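Local coordinates for protein insect group II chitinase (Ostrinia furnacalis, PDB 5Y2A) that probably hydrolyses internal beta-1,4 linkages of chitin with a family 18 glycoside hydrolase catalytic domain, as part of chitin turnover in an insect, at residues Tyr9-Trp14 against Trp55-Asn60; Ile35-Ala40 against Val76-Gly81; Lys65-Lys70 against Tyr115-Leu120. One frame throughout, in Å; residues are numbered along the deposited sequence.

Contact 1: Tyr9-Trp14 against Trp55-Asn60; sequences YTNWAW and WLDVEN
N11 and W14 meet W55, L56 and D57 in a mixed contact, part polar and part aromatic, between the turn that follows strand 4-10 and the short helix 54-59. The polar half is one nearly straight hydrogen bond: N11 ND2 donates to D57 OD1 at 3.0 Å, the oxygen lies in the amide plane, and it receives the N-H on its syn lone pair. Amide and carboxylate are only 15° from coplanar. N11 holds CG between its backbone N and carbonyl carbon (chi1 67°), which turns the amide toward the helix. The buried carboxylate has further partners: Y37 OH bonds to the same OD1, and S51 OG to OD2. In the (beta/alpha)8 barrel of family 18 both segments belong to connections that leave the carboxyl ends of the first two barrel strands, the end on which this family carries its active site; the contact ties these neighbouring connections together. L56 fills the gap between the polar and aromatic halves. Its CD1 packs 3.2 Å from N11 O and 3.7 Å from W14 CB, while CD2 sits over one face of the W14 indole, 4.1 Å from the five-membered ring centroid, in a CH-pi contact. Beyond it W14 and W55 form an offset edge-to-face pair, their six-membered rings 5.4 Å apart between centroids and inclined at 63°; W14 CH2 lies in the plane of W55, 3.8 Å from W55 CZ3. On the W55 side, N60 ND2 stands over the centre of the indole and bonds to W55 O at 2.8 Å, while N60 N reaches that oxygen from the other face of the carbonyl plane. W14 also forms a cation-pi pair with K21 and packs on W55 of the second subunit.

Contact 2: Ile35-Ala40 against Val76-Gly81; sequences IIYAFA and VLLGLG
Strands 35-40 and 76-81 run parallel, their axes 4.3 Å apart at the closest and 29° from alignment, and the register slips by one residue at a beta bulge between Y37 and A40. Before the bulge L77 is held by both its backbone N and O, to I35 O and from Y37 N, each at 2.8 Å. At the bulge G79 N donates to Y37 O; beyond it, A40 N donates to G79 O at 2.7 Å and A40 O receives G81 N. The strands are the second and third of the family 18 TIM barrel. I36 and L77 share the inner face, where I36 CD1 packs 3.6 Å from L77 CB. Y37, A40, L78 and L80 lie on the helix-facing side, and A40 CB rests 3.7 Å from L78 CD2. A side chain at G79 would collide with I36 CG2. F39 follows a cis peptide bond, and its ring is sandwiched: A38 CB stands over the centre of one face, and G81 O, 3.5 Å from F39 CG, lies off-centre over the opposite one. An alanine here would remove the ring and is likely to open a gap between A38 and G81, leaving D123 without the ring packed on it. Backbone bonds thus carry the pairing, while the bulge, the cis bond and two glycines shape the strand ends near the catalytic side of the barrel.

Contact 3: Lys65-Lys70 against Tyr115-Leu120; sequences KVTALK and YGFDGL
T67 of helix 62-67 lies beside G116 in the bend leading from helix 98-115 to strand 119-123, their CA atoms 5.8 Å apart. T67 meets this bend with both branches of its side chain. The hydroxyl OG1 donates to Y115 O at 2.9 Å, lying in the carbonyl plane; the same OG1 has weak bonds to Y63 O and E64 O in its own helix. The methyl CG2 points instead at F117, over one face of the ring and 3.7 Å from its centroid, a CH-pi contact displaced toward the rim on the side of CD1. Between the branches T67 CB packs 3.4 Å from G116 O. G116 ends helix 98-115 in a Schellman motif with positive phi, a conformation suited to glycine, and a CB on it would press against the T67 hydroxyl. One turn along, K70 extends over the bend, bent at chi3 (78°), and its NZ divides itself between two oxygens. It forms a salt bridge with D118 OD1 at 2.8 Å, approaching from 41° above the carboxylate plane, and bonds to G116 O at 2.9 Å, from 39° above that carbonyl's plane. The second carboxylate oxygen, D118 OD2, bonds to V76 N at the start of the neighbouring strand, so each carboxylate oxygen has its own partner. D118 is the first aspartate of the DGxDxDxE signature of family 18 chitinases, here on the turn entering the fourth barrel strand. T67 OG1 and K70 NZ are directed at carbonyls at the C-terminal end of helix 98-115, where the helix dipole would place partial negative charge; the lysine charge is probably favoured there, and the salt bridge at the surface end overlies an apolar threonine-phenylalanine contact beneath.

In the fold
Contact 2 is the core of the set, a buried strand pair of the barrel held by backbone bonds and aliphatic packing. Contacts 1 and 3 flank it near opposite ends of these strands and rely on side chains: contact 1 on a buried amide-carboxylate bond and tryptophans reaching the subunit interface, contact 3 on a lysine salt bridge at the surface. The Y37 hydroxyl ties contacts 1 and 2 together, while Y9 O and A38 N link their strands. Strand 76-81 in turn meets 115-120, with V76 O 2.7 Å from D118 N. The centres of contacts 2 and 3 lie about 10 Å apart, those of contacts 1 and 3 about 14 Å.

Contact 1: Tyr9-Trp14 against Trp55-Asn60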
ATOM      1  N   TYR A   9      18.122   4.057   8.609  1.00 11.98           N
ATOM      2  CA  TYR A   9      17.232   5.086   9.123  1.00 13.11           C
ATOM      3  C   TYR A   9      16.229   5.385   8.015  1.00 14.67           C
ATOM      4  O   TYR A   9      16.627   5.524   6.859  1.00 15.26           O
ATOM      5  CB  TYR A   9      18.022   6.352   9.478  1.00 14.09           C
ATOM      6  CG  TYR A   9      17.144   7.568   9.697  1.00 14.19           C
ATOM      7  CD1 TYR A   9      16.551   7.791  10.927  1.00 18.46           C
ATOM      8  CD2 TYR A   9      16.863   8.457   8.662  1.00 15.98           C
ATOM      9  CE1 TYR A   9      15.737   8.882  11.143  1.00 17.41           C
ATOM     10  CE2 TYR A   9      16.034   9.550   8.865  1.00 15.43           C
ATOM     11  CZ  TYR A   9      15.474   9.751  10.111  1.00 17.89           C
ATOM     12  OH  TYR A   9      14.651  10.826  10.343  1.00 21.77           O
ATOM     13  N   THR A  10      14.933   5.397   8.334  1.00 11.42           N
ATOM     14  CA  THR A  10      13.898   5.629   7.324  1.00 12.21           C
ATOM     15  C   THR A  10      13.225   6.977   7.556  1.00 13.00           C
ATOM     16  O   THR A  10      12.717   7.237   8.652  1.00 14.37           O
ATOM     17  CB  THR A  10      12.869   4.497   7.302  1.00 14.63           C
ATOM     18  OG1 THR A  10      12.109   4.505   8.516  1.00 13.38           O
ATOM     19  CG2 THR A  10      13.563   3.150   7.145  1.00 14.39           C
ATOM     20  N   ASN A  11      13.266   7.851   6.536  1.00 13.77           N
ATOM     21  CA  ASN A  11      12.715   9.195   6.693  1.00 16.75           C
ATOM     22  C   ASN A  11      11.194   9.181   6.893  1.00 18.23           C
ATOM     23  O   ASN A  11      10.656  10.085   7.540  1.00 22.22           O
ATOM     24  CB  ASN A  11      13.175  10.105   5.538  1.00 14.51           C
ATOM     25  CG  ASN A  11      12.613   9.725   4.181  1.00 17.91           C
ATOM     26  OD1 ASN A  11      12.088   8.637   3.975  1.00 17.28           O
ATOM     27  ND2 ASN A  11      12.804  10.618   3.213  1.00 19.87           N
ATOM     28  N   TRP A  12      10.484   8.200   6.339  1.00 15.47           N
ATOM     29  CA  TRP A  12       9.030   8.137   6.506  1.00 16.18           C
ATOM     30  C   TRP A  12       8.579   7.700   7.906  1.00 16.89           C
ATOM     31  O   TRP A  12       7.377   7.758   8.195  1.00 14.67           O
ATOM     32  CB  TRP A  12       8.422   7.220   5.445  1.00 15.19           C
ATOM     33  CG  TRP A  12       8.786   5.770   5.555  1.00 15.37           C
ATOM     34  CD1 TRP A  12       8.121   4.804   6.260  1.00 20.05           C
ATOM     35  CD2 TRP A  12       9.903   5.117   4.936  1.00 15.57           C
ATOM     36  NE1 TRP A  12       8.750   3.588   6.110  1.00 20.56           N
ATOM     37  CE2 TRP A  12       9.849   3.753   5.306  1.00 16.73           C
ATOM     38  CE3 TRP A  12      10.944   5.553   4.107  1.00 16.69           C
ATOM     39  CZ2 TRP A  12      10.792   2.818   4.866  1.00 16.69           C
ATOM     40  CZ3 TRP A  12      11.888   4.626   3.680  1.00 16.54           C
ATOM     41  CH2 TRP A  12      11.802   3.273   4.056  1.00 16.95           C
ATOM     42  N   ALA A  13       9.492   7.297   8.793  1.00 15.31           N
ATOM     43  CA  ALA A  13       9.109   6.956  10.163  1.00 14.20           C
ATOM     44  C   ALA A  13       8.655   8.165  10.969  1.00 17.26           C
ATOM     45  O   ALA A  13       8.180   7.994  12.098  1.00 16.05           O
ATOM     46  CB  ALA A  13      10.260   6.257  10.888  1.00 14.08           C
ATOM     47  N   TRP A  14       8.889   9.375  10.465  1.00 15.11           N
ATOM     48  CA  TRP A  14       8.369  10.576  11.106  1.00 19.65           C
ATOM     49  C   TRP A  14       6.846  10.652  11.005  1.00 21.05           C
ATOM     50  O   TRP A  14       6.191  11.212  11.893  1.00 16.89           O
ATOM     51  CB  TRP A  14       9.026  11.800  10.466  1.00 21.65           C
ATOM     52  CG  TRP A  14       8.752  13.095  11.162  1.00 27.13           C
ATOM     53  CD1 TRP A  14       9.477  13.651  12.178  1.00 30.78           C
ATOM     54  CD2 TRP A  14       7.693  14.014  10.874  1.00 21.92           C
ATOM     55  NE1 TRP A  14       8.924  14.853  12.548  1.00 36.20           N
ATOM     56  CE2 TRP A  14       7.828  15.099  11.763  1.00 31.01           C
ATOM     57  CE3 TRP A  14       6.638  14.021   9.958  1.00 26.42           C
ATOM     58  CZ2 TRP A  14       6.946  16.179  11.762  1.00 32.39           C
ATOM     59  CZ3 TRP A  14       5.765  15.093   9.956  1.00 29.14           C
ATOM     60  CH2 TRP A  14       5.925  16.157  10.852  1.00 31.23           C
ATOM     61  N   TRP A  55      10.292  18.307   1.974  1.00 18.72           N
ATOM     62  CA  TRP A  55       9.862  18.990   3.186  1.00 21.78           C
ATOM     63  C   TRP A  55      10.601  18.462   4.414  1.00 23.54           C
ATOM     64  O   TRP A  55      11.052  19.246   5.255  1.00 23.15           O
ATOM     65  CB  TRP A  55       8.347  18.852   3.355  1.00 21.66           C
ATOM     66  CG  TRP A  55       7.851  19.651   4.499  1.00 24.18           C
ATOM     67  CD1 TRP A  55       7.624  20.998   4.519  1.00 27.90           C
ATOM     68  CD2 TRP A  55       7.569  19.176   5.814  1.00 23.62           C
ATOM     69  NE1 TRP A  55       7.195  21.385   5.762  1.00 27.47           N
ATOM     70  CE2 TRP A  55       7.156  20.285   6.577  1.00 26.23           C
ATOM     71  CE3 TRP A  55       7.615  17.918   6.419  1.00 23.70           C
ATOM     72  CZ2 TRP A  55       6.792  20.174   7.912  1.00 25.34           C
ATOM     73  CZ3 TRP A  55       7.259  17.812   7.746  1.00 27.14           C
ATOM     74  CH2 TRP A  55       6.849  18.933   8.479  1.00 28.21           C
ATOM     75  N   LEU A  56      10.731  17.137   4.542  1.00 19.76           N
ATOM     76  CA  LEU A  56      11.492  16.578   5.660  1.00 21.30           C
ATOM     77  C   LEU A  56      12.995  16.638   5.416  1.00 19.11           C
ATOM     78  O   LEU A  56      13.752  17.115   6.272  1.00 18.04           O
ATOM     79  CB  LEU A  56      11.097  15.125   5.925  1.00 21.66           C
ATOM     80  CG  LEU A  56      10.033  14.765   6.958  1.00 26.50           C
ATOM     81  CD1 LEU A  56      10.170  13.286   7.279  1.00 24.53           C
ATOM     82  CD2 LEU A  56      10.139  15.618   8.212  1.00 22.96           C
ATOM     83  N   ASP A  57      13.444  16.114   4.272  1.00 18.17           N
ATOM     84  CA  ASP A  57      14.872  15.896   4.054  1.00 17.21           C
ATOM     85  C   ASP A  57      15.634  17.213   3.999  1.00 21.96           C
ATOM     86  O   ASP A  57      16.766  17.306   4.488  1.00 18.13           O
ATOM     87  CB  ASP A  57      15.101  15.123   2.754  1.00 16.38           C
ATOM     88  CG  ASP A  57      14.440  13.766   2.744  1.00 16.73           C
ATOM     89  OD1 ASP A  57      14.154  13.218   3.833  1.00 18.82           O
ATOM     90  OD2 ASP A  57      14.240  13.235   1.632  1.00 18.89           O
ATOM     91  N   VAL A  58      15.037  18.230   3.386  1.00 20.05           N
ATOM     92  CA  VAL A  58      15.727  19.472   3.049  1.00 20.55           C
ATOM     93  C   VAL A  58      15.184  20.640   3.861  1.00 23.46           C
ATOM     94  O   VAL A  58      15.915  21.259   4.638  1.00 21.88           O
ATOM     95  CB  VAL A  58      15.645  19.754   1.533  1.00 22.63           C
ATOM     96  CG1 VAL A  58      16.268  21.104   1.206  1.00 23.33           C
ATOM     97  CG2 VAL A  58      16.331  18.643   0.757  1.00 25.20           C
ATOM     98  N   GLU A  59      13.888  20.936   3.719  1.00 24.14           N
ATOM     99  CA  GLU A  59      13.291  22.065   4.429  1.00 24.54           C
ATOM    100  C   GLU A  59      13.486  21.941   5.934  1.00 25.03           C
ATOM    101  O   GLU A  59      13.889  22.898   6.603  1.00 23.59           O
ATOM    102  CB  GLU A  59      11.801  22.162   4.093  1.00 26.45           C
ATOM    103  CG  GLU A  59      11.496  22.655   2.694  1.00 32.04           C
ATOM    104  CD  GLU A  59      12.340  23.847   2.301  1.00 37.74           C
ATOM    105  OE1 GLU A  59      12.278  24.877   3.008  1.00 38.27           O
ATOM    106  OE2 GLU A  59      13.062  23.754   1.285  1.00 46.88           O
ATOM    107  N   ASN A  60      13.231  20.756   6.485  1.00 19.30           N
ATOM    108  CA  ASN A  60      13.409  20.528   7.910  1.00 17.45           C
ATOM    109  C   ASN A  60      14.759  19.900   8.231  1.00 18.94           C
ATOM    110  O   ASN A  60      14.982  19.476   9.371  1.00 21.71           O
ATOM    111  CB  ASN A  60      12.255  19.684   8.452  1.00 21.24           C
ATOM    112  CG  ASN A  60      10.989  20.498   8.630  1.00 25.42           C
ATOM    113  OD1 ASN A  60      10.748  21.062   9.694  1.00 27.95           O
ATOM    114  ND2 ASN A  60      10.196  20.603   7.571  1.00 24.99           N
TER

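Contact 2: Ile35-Ala40 against Val76-Gly81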
ATOM      1  N   ILE A  35      25.374   4.463   9.021  1.00 14.61           N
ATOM      2  CA  ILE A  35      23.949   4.768   8.933  1.00 14.27           C
ATOM      3  C   ILE A  35      23.616   5.008   7.467  1.00 14.00           C
ATOM      4  O   ILE A  35      24.342   5.729   6.775  1.00 14.84           O
ATOM      5  CB  ILE A  35      23.573   5.995   9.785  1.00 13.59           C
ATOM      6  CG1 ILE A  35      23.863   5.724  11.257  1.00 14.67           C
ATOM      7  CG2 ILE A  35      22.098   6.377   9.586  1.00 13.86           C
ATOM      8  CD1 ILE A  35      23.678   6.939  12.138  1.00 17.78           C
ATOM      9  N   ILE A  36      22.528   4.405   6.996  1.00 10.77           N
ATOM     10  CA  ILE A  36      22.032   4.615   5.641  1.00 14.05           C
ATOM     11  C   ILE A  36      20.733   5.402   5.749  1.00 14.61           C
ATOM     12  O   ILE A  36      19.795   4.972   6.434  1.00 12.20           O
ATOM     13  CB  ILE A  36      21.786   3.291   4.901  1.00 14.61           C
ATOM     14  CG1 ILE A  36      23.025   2.386   4.925  1.00 15.53           C
ATOM     15  CG2 ILE A  36      21.370   3.577   3.459  1.00 14.42           C
ATOM     16  CD1 ILE A  36      24.286   3.027   4.428  1.00 17.57           C
ATOM     17  N   TYR A  37      20.673   6.545   5.061  1.00 13.35           N
ATOM     18  CA  TYR A  37      19.478   7.388   5.034  1.00 14.28           C
ATOM     19  C   TYR A  37      18.567   6.885   3.920  1.00 12.97           C
ATOM     20  O   TYR A  37      18.818   7.133   2.738  1.00 14.39           O
ATOM     21  CB  TYR A  37      19.864   8.852   4.832  1.00 14.89           C
ATOM     22  CG  TYR A  37      18.747   9.841   5.103  1.00 14.81           C
ATOM     23  CD1 TYR A  37      17.648   9.933   4.253  1.00 16.57           C
ATOM     24  CD2 TYR A  37      18.802  10.699   6.198  1.00 15.97           C
ATOM     25  CE1 TYR A  37      16.618  10.836   4.501  1.00 13.89           C
ATOM     26  CE2 TYR A  37      17.782  11.607   6.449  1.00 16.35           C
ATOM     27  CZ  TYR A  37      16.695  11.671   5.592  1.00 17.22           C
ATOM     28  OH  TYR A  37      15.671  12.561   5.829  1.00 16.40           O
ATOM     29  N   ALA A  38      17.487   6.197   4.294  1.00 14.61           N
ATOM     30  CA  ALA A  38      16.525   5.643   3.345  1.00 14.12           C
ATOM     31  C   ALA A  38      15.276   6.517   3.312  1.00 14.07           C
ATOM     32  O   ALA A  38      14.733   6.852   4.371  1.00 14.57           O
ATOM     33  CB  ALA A  38      16.143   4.211   3.734  1.00 14.03           C
ATOM     34  N   PHE A  39      14.831   6.920   2.114  1.00 13.70           N
ATOM     35  CA  PHE A  39      15.487   6.700   0.821  1.00 13.92           C
ATOM     36  C   PHE A  39      15.458   7.988   0.003  1.00 18.12           C
ATOM     37  O   PHE A  39      14.485   8.755   0.072  1.00 14.83           O
ATOM     38  CB  PHE A  39      14.771   5.634  -0.028  1.00 14.69           C
ATOM     39  CG  PHE A  39      14.987   4.217   0.411  1.00 16.70           C
ATOM     40  CD1 PHE A  39      16.231   3.617   0.295  1.00 17.00           C
ATOM     41  CD2 PHE A  39      13.924   3.462   0.885  1.00 21.40           C
ATOM     42  CE1 PHE A  39      16.420   2.298   0.678  1.00 16.71           C
ATOM     43  CE2 PHE A  39      14.102   2.143   1.268  1.00 17.23           C
ATOM     44  CZ  PHE A  39      15.355   1.563   1.165  1.00 17.23           C
ATOM     45  N   ALA A  40      16.482   8.193  -0.819  1.00 13.34           N
ATOM     46  CA  ALA A  40      16.347   9.072  -1.973  1.00 17.67           C
ATOM     47  C   ALA A  40      15.831   8.252  -3.153  1.00 16.34           C
ATOM     48  O   ALA A  40      15.806   7.018  -3.117  1.00 16.08           O
ATOM     49  CB  ALA A  40      17.678   9.750  -2.312  1.00 15.21           C
ATOM     50  N   VAL A  76      27.882   8.086   7.365  1.00 16.91           N
ATOM     51  CA  VAL A  76      26.483   8.310   6.993  1.00 15.70           C
ATOM     52  C   VAL A  76      26.377   8.366   5.474  1.00 16.55           C
ATOM     53  O   VAL A  76      26.950   9.260   4.834  1.00 19.48           O
ATOM     54  CB  VAL A  76      25.916   9.586   7.637  1.00 15.94           C
ATOM     55  CG1 VAL A  76      24.436   9.756   7.285  1.00 13.85           C
ATOM     56  CG2 VAL A  76      26.097   9.533   9.150  1.00 14.29           C
ATOM     57  N   LEU A  77      25.646   7.413   4.900  1.00 15.01           N
ATOM     58  CA  LEU A  77      25.444   7.311   3.463  1.00 13.44           C
ATOM     59  C   LEU A  77      23.981   7.568   3.125  1.00 17.83           C
ATOM     60  O   LEU A  77      23.081   7.375   3.947  1.00 15.34           O
ATOM     61  CB  LEU A  77      25.848   5.930   2.929  1.00 16.77           C
ATOM     62  CG  LEU A  77      27.328   5.536   2.899  1.00 18.40           C
ATOM     63  CD1 LEU A  77      27.850   5.275   4.300  1.00 14.73           C
ATOM     64  CD2 LEU A  77      27.519   4.314   2.021  1.00 17.32           C
ATOM     65  N   LEU A  78      23.751   7.986   1.886  1.00 16.65           N
ATOM     66  CA  LEU A  78      22.401   8.152   1.370  1.00 15.19           C
ATOM     67  C   LEU A  78      21.989   6.871   0.660  1.00 16.37           C
ATOM     68  O   LEU A  78      22.743   6.344  -0.164  1.00 15.10           O
ATOM     69  CB  LEU A  78      22.333   9.339   0.406  1.00 15.72           C
ATOM     70  CG  LEU A  78      20.986   9.544  -0.286  1.00 15.73           C
ATOM     71  CD1 LEU A  78      19.925   9.889   0.746  1.00 16.26           C
ATOM     72  CD2 LEU A  78      21.097  10.638  -1.346  1.00 20.78           C
ATOM     73  N   GLY A  79      20.808   6.356   0.994  1.00 14.77           N
ATOM     74  CA  GLY A  79      20.271   5.198   0.303  1.00 15.76           C
ATOM     75  C   GLY A  79      19.400   5.630  -0.861  1.00 16.95           C
ATOM     76  O   GLY A  79      18.557   6.517  -0.721  1.00 17.98           O
ATOM     77  N   LEU A  80      19.621   5.010  -2.017  1.00 15.21           N
ATOM     78  CA  LEU A  80      18.885   5.323  -3.237  1.00 17.88           C
ATOM     79  C   LEU A  80      18.036   4.130  -3.642  1.00 15.87           C
ATOM     80  O   LEU A  80      18.546   3.011  -3.749  1.00 17.39           O
ATOM     81  CB  LEU A  80      19.831   5.688  -4.383  1.00 16.33           C
ATOM     82  CG  LEU A  80      19.196   5.841  -5.771  1.00 18.57           C
ATOM     83  CD1 LEU A  80      18.287   7.065  -5.828  1.00 17.60           C
ATOM     84  CD2 LEU A  80      20.261   5.918  -6.866  1.00 17.84           C
ATOM     85  N   GLY A  81      16.747   4.373  -3.869  1.00 16.77           N
ATOM     86  CA  GLY A  81      15.886   3.335  -4.396  1.00 15.47           C
ATOM     87  C   GLY A  81      14.890   2.790  -3.394  1.00 17.04           C
ATOM     88  O   GLY A  81      14.033   3.527  -2.897  1.00 16.19           O
TER

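Contact 3: Lys65-Lys70 against Tyr115-Leu120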
ATOM      1  N   LYS A  65      20.832  16.775   9.598  1.00 18.28           N
ATOM      2  CA  LYS A  65      20.789  16.342  10.986  1.00 19.61           C
ATOM      3  C   LYS A  65      21.309  14.922  11.148  1.00 18.95           C
ATOM      4  O   LYS A  65      21.890  14.597  12.187  1.00 17.84           O
ATOM      5  CB  LYS A  65      19.374  16.485  11.543  1.00 20.04           C
ATOM      6  CG  LYS A  65      18.994  17.937  11.778  1.00 23.21           C
ATOM      7  CD  LYS A  65      17.611  18.093  12.371  1.00 26.70           C
ATOM      8  CE  LYS A  65      17.368  19.549  12.747  1.00 34.12           C
ATOM      9  NZ  LYS A  65      15.928  19.858  12.948  1.00 45.25           N
ATOM     10  N   VAL A  66      21.123  14.066  10.143  1.00 18.00           N
ATOM     11  CA  VAL A  66      21.668  12.714  10.248  1.00 17.41           C
ATOM     12  C   VAL A  66      23.162  12.691   9.910  1.00 15.19           C
ATOM     13  O   VAL A  66      23.947  12.034  10.602  1.00 14.72           O
ATOM     14  CB  VAL A  66      20.858  11.735   9.378  1.00 17.04           C
ATOM     15  CG1 VAL A  66      21.457  10.328   9.459  1.00 17.20           C
ATOM     16  CG2 VAL A  66      19.407  11.697   9.848  1.00 14.77           C
ATOM     17  N   THR A  67      23.593  13.388   8.846  1.00 16.48           N
ATOM     18  CA  THR A  67      25.026  13.379   8.541  1.00 19.13           C
ATOM     19  C   THR A  67      25.850  14.066   9.622  1.00 22.58           C
ATOM     20  O   THR A  67      27.053  13.801   9.722  1.00 19.62           O
ATOM     21  CB  THR A  67      25.347  14.028   7.187  1.00 19.42           C
ATOM     22  OG1 THR A  67      24.964  15.409   7.194  1.00 17.93           O
ATOM     23  CG2 THR A  67      24.672  13.290   6.045  1.00 15.08           C
ATOM     24  N   ALA A  68      25.239  14.944  10.420  1.00 19.02           N
ATOM     25  CA  ALA A  68      25.948  15.553  11.540  1.00 23.01           C
ATOM     26  C   ALA A  68      26.427  14.519  12.549  1.00 24.43           C
ATOM     27  O   ALA A  68      27.345  14.803  13.325  1.00 20.96           O
ATOM     28  CB  ALA A  68      25.057  16.585  12.235  1.00 23.13           C
ATOM     29  N   LEU A  69      25.833  13.324  12.560  1.00 20.13           N
ATOM     30  CA  LEU A  69      26.255  12.288  13.492  1.00 21.49           C
ATOM     31  C   LEU A  69      27.647  11.756  13.191  1.00 20.84           C
ATOM     32  O   LEU A  69      28.191  11.002  14.004  1.00 20.28           O
ATOM     33  CB  LEU A  69      25.249  11.132  13.479  1.00 19.06           C
ATOM     34  CG  LEU A  69      23.869  11.541  13.977  1.00 18.74           C
ATOM     35  CD1 LEU A  69      22.856  10.409  13.773  1.00 21.40           C
ATOM     36  CD2 LEU A  69      23.962  11.933  15.444  1.00 18.84           C
ATOM     37  N   LYS A  70      28.238  12.116  12.052  1.00 20.58           N
ATOM     38  CA  LYS A  70      29.594  11.658  11.788  1.00 24.42           C
ATOM     39  C   LYS A  70      30.584  12.192  12.817  1.00 22.09           C
ATOM     40  O   LYS A  70      31.672  11.623  12.966  1.00 23.32           O
ATOM     41  CB  LYS A  70      30.016  12.026  10.359  1.00 25.43           C
ATOM     42  CG  LYS A  70      30.333  13.485  10.120  1.00 28.03           C
ATOM     43  CD  LYS A  70      30.964  13.657   8.744  1.00 30.01           C
ATOM     44  CE  LYS A  70      29.916  13.624   7.643  1.00 25.83           C
ATOM     45  NZ  LYS A  70      30.540  13.646   6.288  1.00 27.98           N
ATOM     46  N   TYR A 115      24.949  17.644   1.086  1.00 25.59           N
ATOM     47  CA  TYR A 115      24.312  17.376   2.366  1.00 24.33           C
ATOM     48  C   TYR A 115      25.234  16.714   3.380  1.00 25.08           C
ATOM     49  O   TYR A 115      24.782  16.388   4.484  1.00 24.46           O
ATOM     50  CB  TYR A 115      23.063  16.520   2.144  1.00 20.95           C
ATOM     51  CG  TYR A 115      22.069  17.219   1.259  1.00 23.95           C
ATOM     52  CD1 TYR A 115      21.411  18.362   1.693  1.00 23.58           C
ATOM     53  CD2 TYR A 115      21.823  16.768  -0.027  1.00 25.82           C
ATOM     54  CE1 TYR A 115      20.510  19.021   0.874  1.00 24.64           C
ATOM     55  CE2 TYR A 115      20.931  17.418  -0.852  1.00 23.81           C
ATOM     56  CZ  TYR A 115      20.279  18.543  -0.397  1.00 25.76           C
ATOM     57  OH  TYR A 115      19.388  19.187  -1.220  1.00 26.12           O
ATOM     58  N   GLY A 116      26.509  16.522   3.051  1.00 24.06           N
ATOM     59  CA  GLY A 116      27.453  15.954   3.992  1.00 20.81           C
ATOM     60  C   GLY A 116      27.485  14.444   4.052  1.00 20.85           C
ATOM     61  O   GLY A 116      27.963  13.888   5.048  1.00 19.48           O
ATOM     62  N   PHE A 117      26.980  13.759   3.028  1.00 19.21           N
ATOM     63  CA  PHE A 117      26.979  12.303   3.021  1.00 18.82           C
ATOM     64  C   PHE A 117      28.369  11.769   2.714  1.00 22.24           C
ATOM     65  O   PHE A 117      29.116  12.354   1.924  1.00 21.95           O
ATOM     66  CB  PHE A 117      25.974  11.773   2.000  1.00 18.23           C
ATOM     67  CG  PHE A 117      24.543  11.898   2.447  1.00 20.52           C
ATOM     68  CD1 PHE A 117      24.037  11.067   3.436  1.00 19.37           C
ATOM     69  CD2 PHE A 117      23.713  12.855   1.890  1.00 18.42           C
ATOM     70  CE1 PHE A 117      22.721  11.182   3.854  1.00 16.09           C
ATOM     71  CE2 PHE A 117      22.394  12.981   2.302  1.00 16.42           C
ATOM     72  CZ  PHE A 117      21.897  12.145   3.284  1.00 17.61           C
ATOM     73  N   ASP A 118      28.718  10.659   3.361  1.00 19.27           N
ATOM     74  CA  ASP A 118      29.983   9.974   3.136  1.00 18.06           C
ATOM     75  C   ASP A 118      29.945   9.017   1.953  1.00 22.13           C
ATOM     76  O   ASP A 118      30.973   8.408   1.636  1.00 22.94           O
ATOM     77  CB  ASP A 118      30.394   9.208   4.398  1.00 21.78           C
ATOM     78  CG  ASP A 118      30.653  10.121   5.565  1.00 24.02           C
ATOM     79  OD1 ASP A 118      31.394  11.114   5.389  1.00 24.26           O
ATOM     80  OD2 ASP A 118      30.112   9.854   6.658  1.00 22.62           O
ATOM     81  N   GLY A 119      28.796   8.839   1.313  1.00 17.69           N
ATOM     82  CA  GLY A 119      28.717   7.916   0.197  1.00 19.13           C
ATOM     83  C   GLY A 119      27.274   7.552  -0.103  1.00 18.12           C
ATOM     84  O   GLY A 119      26.345   8.205   0.366  1.00 17.91           O
ATOM     85  N   LEU A 120      27.124   6.478  -0.882  1.00 18.29           N
ATOM     86  CA  LEU A 120      25.851   6.102  -1.477  1.00 16.57           C
ATOM     87  C   LEU A 120      25.622   4.606  -1.321  1.00 18.13           C
ATOM     88  O   LEU A 120      26.537   3.803  -1.526  1.00 17.01           O
ATOM     89  CB  LEU A 120      25.810   6.487  -2.966  1.00 19.36           C
ATOM     90  CG  LEU A 120      24.545   6.158  -3.766  1.00 19.49           C
ATOM     91  CD1 LEU A 120      23.401   7.095  -3.387  1.00 16.28           C
ATOM     92  CD2 LEU A 120      24.824   6.222  -5.259  1.00 19.08           C
TER